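Local coordinates for mutT/nudix family protein (Listeria innocua, PDB 3I9X) that is probably a hydrolase of the Nudix family, seen here in the part that carries its Nudix domain, at residues A[158-161]-A[162-166]; A[86-89]-A[90-94]; A[78-82]-A[83-87]; A[146-149]-A[150-153]. All coordinates share one frame; numbering follows the deposited sequence.

Contact 1: residues A[158-161]-A[162-166]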
ATOM      1  N   ALA A 158      17.288   2.410 -10.854  1.00 36.72           N
ATOM      2  CA  ALA A 158      17.374   1.220 -10.021  1.00 37.77           C
ATOM      3  C   ALA A 158      16.005   0.520  -9.818  1.00 39.27           C
ATOM      4  O   ALA A 158      14.948   1.177  -9.800  1.00 38.29           O
ATOM      5  CB  ALA A 158      18.008   1.582  -8.652  1.00 38.01           C
ATOM      6  N   PHE A 159      16.033  -0.812  -9.732  1.00 40.23           N
ATOM      7  CA  PHE A 159      14.884  -1.629  -9.278  1.00 40.54           C
ATOM      8  C   PHE A 159      13.718  -1.388 -10.199  1.00 40.41           C
ATOM      9  O   PHE A 159      13.889  -1.367 -11.430  1.00 41.16           O
ATOM     10  CB  PHE A 159      14.501  -1.288  -7.818  1.00 41.22           C
ATOM     11  CG  PHE A 159      15.676  -1.238  -6.860  1.00 42.22           C
ATOM     12  CD1 PHE A 159      16.067  -0.029  -6.283  1.00 43.01           C
ATOM     13  CD2 PHE A 159      16.353  -2.398  -6.493  1.00 41.72           C
ATOM     14  CE1 PHE A 159      17.136   0.034  -5.393  1.00 41.12           C
ATOM     15  CE2 PHE A 159      17.439  -2.329  -5.612  1.00 43.25           C
ATOM     16  CZ  PHE A 159      17.822  -1.121  -5.070  1.00 42.74           C
ATOM     17  N   ASP A 160      12.517  -1.223  -9.650  1.00 39.84           N
ATOM     18  CA  ASP A 160      11.374  -0.888 -10.508  1.00 39.48           C
ATOM     19  C   ASP A 160      11.109   0.602 -10.501  1.00 38.84           C
ATOM     20  O   ASP A 160       9.978   1.025 -10.758  1.00 40.37           O
ATOM     21  CB  ASP A 160      10.097  -1.660 -10.087  1.00 39.30           C
ATOM     22  CG  ASP A 160       9.731  -1.472  -8.639  1.00 38.33           C
ATOM     23  OD1 ASP A 160      10.470  -0.825  -7.863  1.00 43.12           O
ATOM     24  OD2 ASP A 160       8.716  -2.051  -8.232  1.00 41.51           O
ATOM     25  N   HIS A 161      12.108   1.415 -10.183  1.00 37.76           N
ATOM     26  CA  HIS A 161      11.838   2.829  -9.968  1.00 37.84           C
ATOM     27  C   HIS A 161      11.327   3.597 -11.176  1.00 39.24           C
ATOM     28  O   HIS A 161      10.674   4.647 -10.977  1.00 38.68           O
ATOM     29  CB  HIS A 161      12.992   3.553  -9.280  1.00 36.65           C
ATOM     30  CG  HIS A 161      13.150   3.155  -7.860  1.00 35.07           C
ATOM     31  ND1 HIS A 161      14.015   3.784  -6.982  1.00 33.71           N
ATOM     32  CD2 HIS A 161      12.565   2.156  -7.164  1.00 35.68           C
ATOM     33  CE1 HIS A 161      13.941   3.192  -5.803  1.00 36.60           C
ATOM     34  NE2 HIS A 161      13.059   2.205  -5.886  1.00 35.83           N
ATOM     35  N   LEU A 162      11.580   3.092 -12.386  1.00 39.61           N
ATOM     36  CA  LEU A 162      10.976   3.646 -13.577  1.00 41.52           C
ATOM     37  C   LEU A 162       9.439   3.521 -13.494  1.00 43.23           C
ATOM     38  O   LEU A 162       8.701   4.443 -13.874  1.00 42.26           O
ATOM     39  CB  LEU A 162      11.446   2.927 -14.842  1.00 41.08           C
ATOM     40  CG  LEU A 162      10.791   3.501 -16.121  1.00 43.67           C
ATOM     41  CD1 LEU A 162      10.970   5.015 -16.186  1.00 39.99           C
ATOM     42  CD2 LEU A 162      11.259   2.810 -17.473  1.00 43.03           C
ATOM     43  N   ASP A 163       8.977   2.350 -13.051  1.00 44.57           N
ATOM     44  CA  ASP A 163       7.549   2.118 -12.851  1.00 45.20           C
ATOM     45  C   ASP A 163       6.974   3.045 -11.792  1.00 44.44           C
ATOM     46  O   ASP A 163       5.892   3.615 -11.993  1.00 44.91           O
ATOM     47  CB  ASP A 163       7.287   0.668 -12.467  1.00 46.58           C
ATOM     48  CG  ASP A 163       7.541  -0.264 -13.621  1.00 50.86           C
ATOM     49  OD1 ASP A 163       7.343   0.193 -14.784  1.00 61.50           O
ATOM     50  OD2 ASP A 163       7.952  -1.428 -13.396  1.00 54.93           O
ATOM     51  N   MET A 164       7.696   3.204 -10.684  1.00 42.65           N
ATOM     52  CA  MET A 164       7.314   4.158  -9.651  1.00 41.22           C
ATOM     53  C   MET A 164       7.187   5.586 -10.250  1.00 40.81           C
ATOM     54  O   MET A 164       6.195   6.263 -10.012  1.00 39.05           O
ATOM     55  CB  MET A 164       8.290   4.190  -8.481  1.00 40.45           C
ATOM     56  CG  MET A 164       8.251   3.040  -7.428  1.00 40.76           C
ATOM     57  SD  MET A 164       9.234   3.495  -5.966  1.00 31.29           S
ATOM     58  CE  MET A 164       9.176   5.088  -6.296  1.00 31.77           C
ATOM     59  N   LEU A 165       8.166   6.038 -11.028  1.00 40.71           N
ATOM     60  CA  LEU A 165       8.124   7.398 -11.526  1.00 41.53           C
ATOM     61  C   LEU A 165       7.005   7.606 -12.523  1.00 42.45           C
ATOM     62  O   LEU A 165       6.422   8.680 -12.535  1.00 41.89           O
ATOM     63  CB  LEU A 165       9.419   7.899 -12.174  1.00 40.56           C
ATOM     64  CG  LEU A 165      10.778   7.894 -11.488  1.00 43.94           C
ATOM     65  CD1 LEU A 165      11.680   8.911 -12.223  1.00 44.85           C
ATOM     66  CD2 LEU A 165      10.774   8.118 -10.001  1.00 40.04           C
ATOM     67  N   LYS A 166       6.746   6.622 -13.391  1.00 44.22           N
ATOM     68  CA  LYS A 166       5.663   6.721 -14.364  1.00 45.82           C
ATOM     69  C   LYS A 166       4.304   6.766 -13.682  1.00 45.58           C
ATOM     70  O   LYS A 166       3.468   7.579 -14.070  1.00 46.69           O
ATOM     71  CB  LYS A 166       5.695   5.556 -15.370  1.00 47.65           C
ATOM     72  CG  LYS A 166       6.846   5.620 -16.359  1.00 50.94           C
ATOM     73  CD  LYS A 166       6.887   4.383 -17.265  1.00 56.65           C
ATOM     74  CE  LYS A 166       7.332   4.745 -18.682  1.00 61.82           C
ATOM     75  NZ  LYS A 166       7.413   3.530 -19.585  1.00 65.13           N
TER
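The carbonyl oxygens of Asp-160 and His-161 accept from Asp-163 N, Met-164 N and Leu-165 N in the first turn of helix 161-177, which starts out of the type II' turn from Ala-158 to His-161. His-161 O receives Leu-165 N at 2.9 Å. Asp-160 O accepts Met-164 N at 3.2 Å, nearly straight (161°) and in the carbonyl plane, and also takes a weak, bent bond from Asp-163 N. Although Asp-160 occupies the N-cap, its carboxylate makes no capping bond: with CG between the backbone N and the carbonyl carbon (chi1 55°), OD1 reaches the in-plane edge of the His-161 ring, while OD2 pairs with Arg-112. A bond between ND1 and Val-71 N of strand 69-75 orients the imidazole, and NE2 meets a glycerol probably left from crystallisation. On one ring face lies Phe-159 CD1, 3.7 Å above the plane and offset toward the rim. Met-164 runs alongside His-161, and its sulfur approaches the ring obliquely in a sulfur-aromatic contact. Beyond, Met-164 and Leu-165 pack against Val-71 and Ile-33, joining the start of the helix to the sheet. Leu-165 CG lies 3.3 Å from His-161 O.

Contact 2: residues A[86-89]-A[90-94]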
ATOM      1  N   ALA A  86       8.855   7.465   6.007  1.00 52.32           N
ATOM      2  CA  ALA A  86       8.933   8.469   4.949  1.00 53.10           C
ATOM      3  C   ALA A  86       9.097   9.880   5.527  1.00 54.00           C
ATOM      4  O   ALA A  86       9.827  10.676   4.968  1.00 52.90           O
ATOM      5  CB  ALA A  86       7.687   8.416   4.030  1.00 52.38           C
ATOM      6  N   GLU A  87       8.398  10.183   6.621  1.00 55.46           N
ATOM      7  CA  GLU A  87       8.518  11.496   7.262  1.00 57.39           C
ATOM      8  C   GLU A  87       9.925  11.732   7.761  1.00 57.93           C
ATOM      9  O   GLU A  87      10.462  12.829   7.580  1.00 57.58           O
ATOM     10  CB  GLU A  87       7.511  11.678   8.405  1.00 57.85           C
ATOM     11  CG  GLU A  87       6.351  12.564   8.032  1.00 60.71           C
ATOM     12  CD  GLU A  87       5.028  12.123   8.622  1.00 64.96           C
ATOM     13  OE1 GLU A  87       4.011  12.332   7.920  1.00 67.49           O
ATOM     14  OE2 GLU A  87       4.994  11.577   9.764  1.00 69.48           O
ATOM     15  N   ARG A  88      10.508  10.695   8.362  1.00 59.09           N
ATOM     16  CA  ARG A  88      11.910  10.724   8.786  1.00 60.28           C
ATOM     17  C   ARG A  88      12.843  10.891   7.596  1.00 61.01           C
ATOM     18  O   ARG A  88      13.724  11.761   7.641  1.00 60.77           O
ATOM     19  CB  ARG A  88      12.346   9.459   9.587  1.00 60.24           C
ATOM     20  CG  ARG A  88      13.882   9.448   9.838  1.00 61.60           C
ATOM     21  CD  ARG A  88      14.465   8.216  10.508  1.00 65.04           C
ATOM     22  NE  ARG A  88      14.340   7.011   9.682  1.00 67.20           N
ATOM     23  CZ  ARG A  88      13.429   6.064   9.869  1.00 65.84           C
ATOM     24  NH1 ARG A  88      12.561   6.170  10.855  1.00 66.41           N
ATOM     25  NH2 ARG A  88      13.382   5.018   9.058  1.00 66.08           N
ATOM     26  N   GLU A  89      12.687  10.041   6.568  1.00 61.65           N
ATOM     27  CA  GLU A  89      13.609  10.071   5.415  1.00 62.66           C
ATOM     28  C   GLU A  89      13.512  11.398   4.656  1.00 62.56           C
ATOM     29  O   GLU A  89      14.496  11.861   4.123  1.00 62.83           O
ATOM     30  CB  GLU A  89      13.453   8.863   4.462  1.00 62.83           C
ATOM     31  CG  GLU A  89      14.016   7.519   5.024  1.00 64.79           C
ATOM     32  CD  GLU A  89      15.547   7.341   4.857  1.00 68.36           C
ATOM     33  OE1 GLU A  89      16.278   8.344   4.626  1.00 71.38           O
ATOM     34  OE2 GLU A  89      16.028   6.179   4.942  1.00 70.17           O
ATOM     35  N   LEU A  90      12.350  12.034   4.653  1.00 62.92           N
ATOM     36  CA  LEU A  90      12.244  13.363   4.089  1.00 63.57           C
ATOM     37  C   LEU A  90      13.198  14.325   4.828  1.00 65.28           C
ATOM     38  O   LEU A  90      14.007  15.006   4.191  1.00 64.65           O
ATOM     39  CB  LEU A  90      10.805  13.863   4.153  1.00 62.85           C
ATOM     40  CG  LEU A  90      10.517  15.242   3.577  1.00 61.29           C
ATOM     41  CD1 LEU A  90      11.134  15.380   2.168  1.00 60.37           C
ATOM     42  CD2 LEU A  90       9.041  15.485   3.551  1.00 57.50           C
ATOM     43  N   GLU A  91      13.125  14.351   6.162  1.00 67.08           N
ATOM     44  CA  GLU A  91      13.993  15.231   6.964  1.00 68.82           C
ATOM     45  C   GLU A  91      15.489  14.933   6.844  1.00 69.43           C
ATOM     46  O   GLU A  91      16.278  15.867   6.720  1.00 70.18           O
ATOM     47  CB  GLU A  91      13.582  15.258   8.453  1.00 69.44           C
ATOM     48  CG  GLU A  91      14.588  16.041   9.347  1.00 71.91           C
ATOM     49  CD  GLU A  91      13.938  16.732  10.534  1.00 76.45           C
ATOM     50  OE1 GLU A  91      13.000  16.137  11.124  1.00 77.96           O
ATOM     51  OE2 GLU A  91      14.382  17.871  10.878  1.00 79.60           O
ATOM     52  N   GLU A  92      15.886  13.665   6.881  1.00 70.25           N
ATOM     53  CA  GLU A  92      17.310  13.307   6.769  1.00 71.46           C
ATOM     54  C   GLU A  92      17.914  13.766   5.450  1.00 71.85           C
ATOM     55  O   GLU A  92      19.103  14.064   5.371  1.00 72.25           O
ATOM     56  CB  GLU A  92      17.534  11.797   6.881  1.00 71.70           C
ATOM     57  CG  GLU A  92      17.158  11.194   8.234  1.00 74.21           C
ATOM     58  CD  GLU A  92      17.781   9.818   8.467  1.00 77.62           C
ATOM     59  OE1 GLU A  92      17.653   9.303   9.601  1.00 80.13           O
ATOM     60  OE2 GLU A  92      18.405   9.259   7.528  1.00 79.73           O
ATOM     61  N   GLU A  93      17.087  13.813   4.416  1.00 72.15           N
ATOM     62  CA  GLU A  93      17.567  14.098   3.082  1.00 72.37           C
ATOM     63  C   GLU A  93      17.387  15.564   2.720  1.00 71.59           C
ATOM     64  O   GLU A  93      18.045  16.026   1.810  1.00 71.33           O
ATOM     65  CB  GLU A  93      16.844  13.215   2.046  1.00 72.98           C
ATOM     66  CG  GLU A  93      17.761  12.643   0.975  1.00 74.65           C
ATOM     67  CD  GLU A  93      18.376  11.283   1.346  1.00 77.95           C
ATOM     68  OE1 GLU A  93      17.630  10.374   1.785  1.00 80.97           O
ATOM     69  OE2 GLU A  93      19.604  11.104   1.162  1.00 79.48           O
ATOM     70  N   THR A  94      16.500  16.288   3.409  1.00 70.99           N
ATOM     71  CA  THR A  94      16.192  17.681   3.034  1.00 70.29           C
ATOM     72  C   THR A  94      15.870  18.680   4.151  1.00 69.57           C
ATOM     73  O   THR A  94      15.638  19.850   3.844  1.00 69.52           O
ATOM     74  CB  THR A  94      14.975  17.732   2.069  1.00 70.47           C
ATOM     75  OG1 THR A  94      13.755  17.798   2.820  1.00 70.12           O
ATOM     76  CG2 THR A  94      14.967  16.533   1.156  1.00 69.53           C
TER
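Leu-90 N donates to Ala-86 O at 2.9 Å in the Nudix helix, 82-94, whose sequence from Arg-88 to Glu-93 matches the Arg-Glu-hydrophobic-X-Glu-Glu signature of the family. Glu-92 N to Arg-88 O follows at 3.0 Å, nearly along the C=O axis, whereas the bonds from Glu-91 N (to Glu-87 O, weak) and Glu-93 N (to Glu-89 O) are longer. One turn apart, Arg-88 and Glu-92 lie side by side. The carboxylate oxygen OE1 of Glu-92 comes to the guanidinium edge near its plane, but at 4.0 Å from Arg-88 NE it falls short of a salt bridge; NH1 of the arginine is salt-bridged to Glu-80. Glu-89 folds back at chi2 (-82°), and this bend puts its OE1 3.7 Å from both Glu-92 OE2 and Glu-93 OE1. The carboxylates of Glu-89 and Glu-93 are almost parallel, their planes 12° apart, while that of Glu-92 is turned 63° from Glu-89. Glutamates at such positions generally supply metal ligands in Nudix enzymes, a role consistent with this cluster. Glu-93 OE2 is also salt-bridged to Arg-135. Leu-90 packs on Met-32 and Leu-34 of strand 27-40, and Thr-94 OG1 donates to Leu-90 O at 3.1 Å.

Contact 3: residues A[78-82]-A[83-87]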
ATOM      1  N   GLU A  78      10.607  -2.209  12.382  1.00 58.13           N
ATOM      2  CA  GLU A  78       9.552  -2.957  13.053  1.00 59.12           C
ATOM      3  C   GLU A  78       8.643  -2.078  13.870  1.00 58.33           C
ATOM      4  O   GLU A  78       7.442  -2.318  13.901  1.00 58.45           O
ATOM      5  CB  GLU A  78      10.136  -4.066  13.946  1.00 60.46           C
ATOM      6  CG  GLU A  78      11.146  -3.579  14.987  1.00 64.36           C
ATOM      7  CD  GLU A  78      11.496  -4.632  16.026  1.00 69.57           C
ATOM      8  OE1 GLU A  78      12.721  -4.730  16.340  1.00 71.58           O
ATOM      9  OE2 GLU A  78      10.556  -5.332  16.530  1.00 71.68           O
ATOM     10  N   ASN A  79       9.182  -1.039  14.499  1.00 58.12           N
ATOM     11  CA  ASN A  79       8.354  -0.201  15.375  1.00 58.18           C
ATOM     12  C   ASN A  79       7.849   1.121  14.776  1.00 57.00           C
ATOM     13  O   ASN A  79       7.489   2.052  15.502  1.00 57.17           O
ATOM     14  CB  ASN A  79       9.063  -0.028  16.735  1.00 59.20           C
ATOM     15  CG  ASN A  79       9.172  -1.368  17.510  1.00 62.65           C
ATOM     16  OD1 ASN A  79      10.261  -1.967  17.599  1.00 67.47           O
ATOM     17  ND2 ASN A  79       8.027  -1.858  18.035  1.00 64.41           N
ATOM     18  N   GLU A  80       7.741   1.184  13.446  1.00 55.47           N
ATOM     19  CA  GLU A  80       7.076   2.319  12.777  1.00 53.81           C
ATOM     20  C   GLU A  80       6.228   1.939  11.525  1.00 51.30           C
ATOM     21  O   GLU A  80       6.312   0.828  10.991  1.00 50.30           O
ATOM     22  CB  GLU A  80       8.128   3.370  12.395  1.00 54.30           C
ATOM     23  CG  GLU A  80       9.082   2.888  11.322  1.00 55.83           C
ATOM     24  CD  GLU A  80      10.304   3.802  11.124  1.00 55.11           C
ATOM     25  OE1 GLU A  80      10.434   4.846  11.808  1.00 55.07           O
ATOM     26  OE2 GLU A  80      11.141   3.431  10.294  1.00 51.78           O
ATOM     27  N   SER A  81       5.393   2.879  11.105  1.00 49.02           N
ATOM     28  CA  SER A  81       4.648   2.753   9.864  1.00 48.21           C
ATOM     29  C   SER A  81       5.521   3.263   8.724  1.00 47.09           C
ATOM     30  O   SER A  81       6.523   3.980   8.956  1.00 45.31           O
ATOM     31  CB  SER A  81       3.375   3.574   9.947  1.00 48.23           C
ATOM     32  OG  SER A  81       3.706   4.944   9.982  1.00 48.42           O
ATOM     33  N   ALA A  82       5.162   2.880   7.495  1.00 46.13           N
ATOM     34  CA  ALA A  82       5.894   3.324   6.320  1.00 45.30           C
ATOM     35  C   ALA A  82       5.851   4.866   6.219  1.00 45.28           C
ATOM     36  O   ALA A  82       6.818   5.477   5.790  1.00 44.20           O
ATOM     37  CB  ALA A  82       5.364   2.664   5.044  1.00 44.33           C
ATOM     38  N   GLU A  83       4.732   5.449   6.617  1.00 46.86           N
ATOM     39  CA  GLU A  83       4.541   6.893   6.746  1.00 49.29           C
ATOM     40  C   GLU A  83       5.531   7.545   7.693  1.00 50.21           C
ATOM     41  O   GLU A  83       6.114   8.582   7.369  1.00 50.16           O
ATOM     42  CB  GLU A  83       3.141   7.183   7.248  1.00 50.58           C
ATOM     43  CG  GLU A  83       2.828   8.683   7.367  1.00 56.11           C
ATOM     44  CD  GLU A  83       1.325   9.004   7.342  1.00 62.47           C
ATOM     45  OE1 GLU A  83       0.836   9.460   6.278  1.00 67.24           O
ATOM     46  OE2 GLU A  83       0.638   8.815   8.382  1.00 67.31           O
ATOM     47  N   GLN A  84       5.736   6.929   8.858  1.00 51.45           N
ATOM     48  CA  GLN A  84       6.688   7.456   9.813  1.00 52.11           C
ATOM     49  C   GLN A  84       8.070   7.396   9.220  1.00 51.74           C
ATOM     50  O   GLN A  84       8.806   8.364   9.294  1.00 52.11           O
ATOM     51  CB  GLN A  84       6.595   6.738  11.175  1.00 52.61           C
ATOM     52  CG  GLN A  84       5.534   7.360  12.087  1.00 54.28           C
ATOM     53  CD  GLN A  84       4.817   6.370  13.025  1.00 57.38           C
ATOM     54  OE1 GLN A  84       5.255   5.230  13.234  1.00 57.75           O
ATOM     55  NE2 GLN A  84       3.689   6.822  13.585  1.00 58.49           N
ATOM     56  N   ALA A  85       8.408   6.281   8.581  1.00 51.54           N
ATOM     57  CA  ALA A  85       9.693   6.156   7.925  1.00 51.45           C
ATOM     58  C   ALA A  85       9.907   7.176   6.770  1.00 52.20           C
ATOM     59  O   ALA A  85      11.029   7.667   6.578  1.00 52.21           O
ATOM     60  CB  ALA A  85       9.895   4.753   7.428  1.00 50.42           C
ATOM     61  N   ALA A  86       8.855   7.465   6.007  1.00 52.32           N
ATOM     62  CA  ALA A  86       8.933   8.469   4.949  1.00 53.10           C
ATOM     63  C   ALA A  86       9.097   9.880   5.527  1.00 54.00           C
ATOM     64  O   ALA A  86       9.827  10.676   4.968  1.00 52.90           O
ATOM     65  CB  ALA A  86       7.687   8.416   4.030  1.00 52.38           C
ATOM     66  N   GLU A  87       8.398  10.183   6.621  1.00 55.46           N
ATOM     67  CA  GLU A  87       8.518  11.496   7.262  1.00 57.39           C
ATOM     68  C   GLU A  87       9.925  11.732   7.761  1.00 57.93           C
ATOM     69  O   GLU A  87      10.462  12.829   7.580  1.00 57.58           O
ATOM     70  CB  GLU A  87       7.511  11.678   8.405  1.00 57.85           C
ATOM     71  CG  GLU A  87       6.351  12.564   8.032  1.00 60.71           C
ATOM     72  CD  GLU A  87       5.028  12.123   8.622  1.00 64.96           C
ATOM     73  OE1 GLU A  87       4.011  12.332   7.920  1.00 67.49           O
ATOM     74  OE2 GLU A  87       4.994  11.577   9.764  1.00 69.48           O
TER
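A capping box starts the Nudix helix, 82-94, where the loop following strand 69-75 turns into its first residues. Ser-81 and Gln-84 exchange bonds: Gln-84 N donates to Ser-81 OG at 3.1 Å, and Ser-81 N returns a bond to Gln-84 OE1 at 3.2 Å, straight at the hydrogen (166°) but coming from above the amide plane of the glutamine. The hydroxyl is brought over the helix end by a chi1 of 68°, which sets OG between its own backbone N and carbonyl carbon. Gln-84 bends at chi2, and the turn carries its amide back across the serine. Behind this box the regular helix pattern sets in, Ala-85 N bonding Ser-81 O at 3.0 Å and Ala-86 N bonding Ala-82 O at 2.9 Å. The carboxylate of Glu-80, the glutamate that precedes Arg-88 in the Nudix signature, passes along Ala-85; Glu-80 OE2 lies 3.4 Å from Ala-85 CB. Its OE1 is salt-bridged to Arg-88, and its OE2 accepts from Asp-77 N. Of the early N-H groups of the helix, that of Gln-84 is thus met by Ser-81 OG and that of Ala-82 by Asp-108 OD2 of the second subunit, across the dimer interface.

Contact 4: residues A[146-149]-A[150-153]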
ATOM      1  N   LEU A 146      18.597  16.953  -9.505  1.00 43.37           N
ATOM      2  CA  LEU A 146      17.231  17.426  -9.588  1.00 43.23           C
ATOM      3  C   LEU A 146      16.869  17.470 -11.051  1.00 42.98           C
ATOM      4  O   LEU A 146      17.313  18.376 -11.763  1.00 44.56           O
ATOM      5  CB  LEU A 146      17.124  18.781  -8.912  1.00 42.06           C
ATOM      6  CG  LEU A 146      15.749  19.416  -8.746  1.00 43.29           C
ATOM      7  CD1 LEU A 146      14.651  18.529  -7.981  1.00 37.06           C
ATOM      8  CD2 LEU A 146      15.989  20.774  -8.033  1.00 41.53           C
ATOM      9  N   PHE A 147      16.091  16.488 -11.513  1.00 42.53           N
ATOM     10  CA  PHE A 147      15.851  16.289 -12.946  1.00 42.84           C
ATOM     11  C   PHE A 147      14.441  16.705 -13.350  1.00 42.86           C
ATOM     12  O   PHE A 147      13.474  16.354 -12.668  1.00 41.96           O
ATOM     13  CB  PHE A 147      16.017  14.797 -13.366  1.00 42.19           C
ATOM     14  CG  PHE A 147      17.410  14.241 -13.179  1.00 43.95           C
ATOM     15  CD1 PHE A 147      18.366  14.352 -14.192  1.00 44.61           C
ATOM     16  CD2 PHE A 147      17.771  13.623 -11.994  1.00 43.19           C
ATOM     17  CE1 PHE A 147      19.651  13.852 -14.012  1.00 46.46           C
ATOM     18  CE2 PHE A 147      19.041  13.102 -11.814  1.00 45.18           C
ATOM     19  CZ  PHE A 147      19.990  13.221 -12.818  1.00 46.95           C
ATOM     20  N   PRO A 148      14.314  17.336 -14.528  1.00 43.03           N
ATOM     21  CA  PRO A 148      13.000  17.463 -15.128  1.00 43.58           C
ATOM     22  C   PRO A 148      12.469  16.067 -15.267  1.00 43.83           C
ATOM     23  O   PRO A 148      13.258  15.138 -15.421  1.00 43.35           O
ATOM     24  CB  PRO A 148      13.269  18.087 -16.508  1.00 43.17           C
ATOM     25  CG  PRO A 148      14.658  18.569 -16.492  1.00 44.41           C
ATOM     26  CD  PRO A 148      15.397  17.780 -15.440  1.00 43.89           C
ATOM     27  N   MET A 149      11.168  15.887 -15.177  1.00 44.49           N
ATOM     28  CA  MET A 149      10.671  14.530 -15.003  1.00 45.78           C
ATOM     29  C   MET A 149      10.820  13.767 -16.297  1.00 46.58           C
ATOM     30  O   MET A 149      11.105  12.577 -16.274  1.00 45.89           O
ATOM     31  CB  MET A 149       9.234  14.480 -14.478  1.00 45.58           C
ATOM     32  CG  MET A 149       8.622  13.077 -14.458  1.00 44.95           C
ATOM     33  SD  MET A 149       9.153  11.976 -13.123  1.00 39.75           S
ATOM     34  CE  MET A 149       8.022  12.621 -11.815  1.00 43.73           C
ATOM     35  N   THR A 150      10.702  14.451 -17.432  1.00 48.40           N
ATOM     36  CA  THR A 150      10.840  13.771 -18.721  1.00 49.07           C
ATOM     37  C   THR A 150      12.269  13.236 -18.944  1.00 48.43           C
ATOM     38  O   THR A 150      12.423  12.155 -19.472  1.00 49.37           O
ATOM     39  CB  THR A 150      10.368  14.644 -19.899  1.00 50.11           C
ATOM     40  OG1 THR A 150      11.216  15.790 -20.016  1.00 52.04           O
ATOM     41  CG2 THR A 150       8.904  15.071 -19.703  1.00 50.58           C
ATOM     42  N   GLU A 151      13.285  13.976 -18.506  1.00 48.10           N
ATOM     43  CA  GLU A 151      14.683  13.517 -18.482  1.00 47.78           C
ATOM     44  C   GLU A 151      14.915  12.370 -17.461  1.00 47.13           C
ATOM     45  O   GLU A 151      15.626  11.386 -17.758  1.00 47.09           O
ATOM     46  CB  GLU A 151      15.604  14.702 -18.162  1.00 48.21           C
ATOM     47  CG  GLU A 151      17.121  14.418 -18.289  1.00 52.04           C
ATOM     48  CD  GLU A 151      18.025  15.602 -17.902  1.00 54.43           C
ATOM     49  OE1 GLU A 151      19.220  15.356 -17.531  1.00 55.38           O
ATOM     50  OE2 GLU A 151      17.549  16.766 -17.981  1.00 56.59           O
ATOM     51  N   ALA A 152      14.301  12.488 -16.279  1.00 44.52           N
ATOM     52  CA  ALA A 152      14.420  11.448 -15.250  1.00 43.92           C
ATOM     53  C   ALA A 152      13.900  10.123 -15.767  1.00 43.22           C
ATOM     54  O   ALA A 152      14.478   9.073 -15.489  1.00 42.72           O
ATOM     55  CB  ALA A 152      13.715  11.840 -13.963  1.00 41.47           C
ATOM     56  N   LEU A 153      12.830  10.161 -16.536  1.00 43.70           N
ATOM     57  CA  LEU A 153      12.290   8.935 -17.114  1.00 45.58           C
ATOM     58  C   LEU A 153      13.251   8.204 -18.085  1.00 46.75           C
ATOM     59  O   LEU A 153      13.000   7.043 -18.425  1.00 46.88           O
ATOM     60  CB  LEU A 153      10.967   9.197 -17.847  1.00 45.87           C
ATOM     61  CG  LEU A 153       9.755   9.564 -16.973  1.00 47.02           C
ATOM     62  CD1 LEU A 153       8.573   9.999 -17.869  1.00 47.81           C
ATOM     63  CD2 LEU A 153       9.352   8.394 -16.062  1.00 44.36           C
TER
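This is a strand-to-helix junction of the Nudix domain, at which strand 144-148, paired with strand 43-52, passes at Pro-148 into the short helix 149-152. Pro-148, at the N-cap, gives its carbonyl oxygen to Ala-152 N at 3.0 Å, a bond of 160° lying in the carbonyl plane; Met-149 O accepts Leu-153 N at the same length. The side chains of Phe-147 and Glu-151 cross at about a right angle, ring and carboxylate planes 78° apart. Glu-151, extended beyond CG and with that atom anti to the backbone N (chi1 -172°), brings its carboxylate to the edge of the phenyl ring, OE1 standing 3.6 Å from Phe-147 CD1. The other oxygen, OE2, rests 3.5 Å from Pro-148 CD, so the acid straddles the two residues through van der Waals contacts. At the base of the side chain, Phe-147 CB packs on Ala-152 CB at 3.8 Å. Met-149 bends at chi2 and chi3 and meets Leu-46 of strand 43-52 and Phe-169 of helix 161-177. Phe-147 stacks edge-to-face with Trp-69 and is backbone-bonded to Ile-48, while Leu-153 leans on Leu-162, Leu-165 and Lys-166, wedging the short helix between strand 43-52 and helix 161-177.

Contacts 2 and 3 are successive turns of one element, the Nudix helix, and share Ala-86 and Glu-87; the Glu-80 to Arg-88 salt bridge ties them together. Contact 4 lies across the chain's centre from contacts 2 and 3, and contact 1 from contact 2. Contacts 1 and 4 touch directly where Leu-153 and Ala-152 meet Leu-162 and Leu-165. Each of the four mixes buried and exposed residues. Contact 3 alone reaches the second subunit, and contact 2 brings carboxylates close together, Glu-89 with Glu-92 and Glu-93. Contacts 1, 3 and 4 all begin helices, yet differently: contact 3 by a side-chain capping box, contacts 1 and 4 by backbone carbonyl bonds, with apolar residues packed toward the sheet.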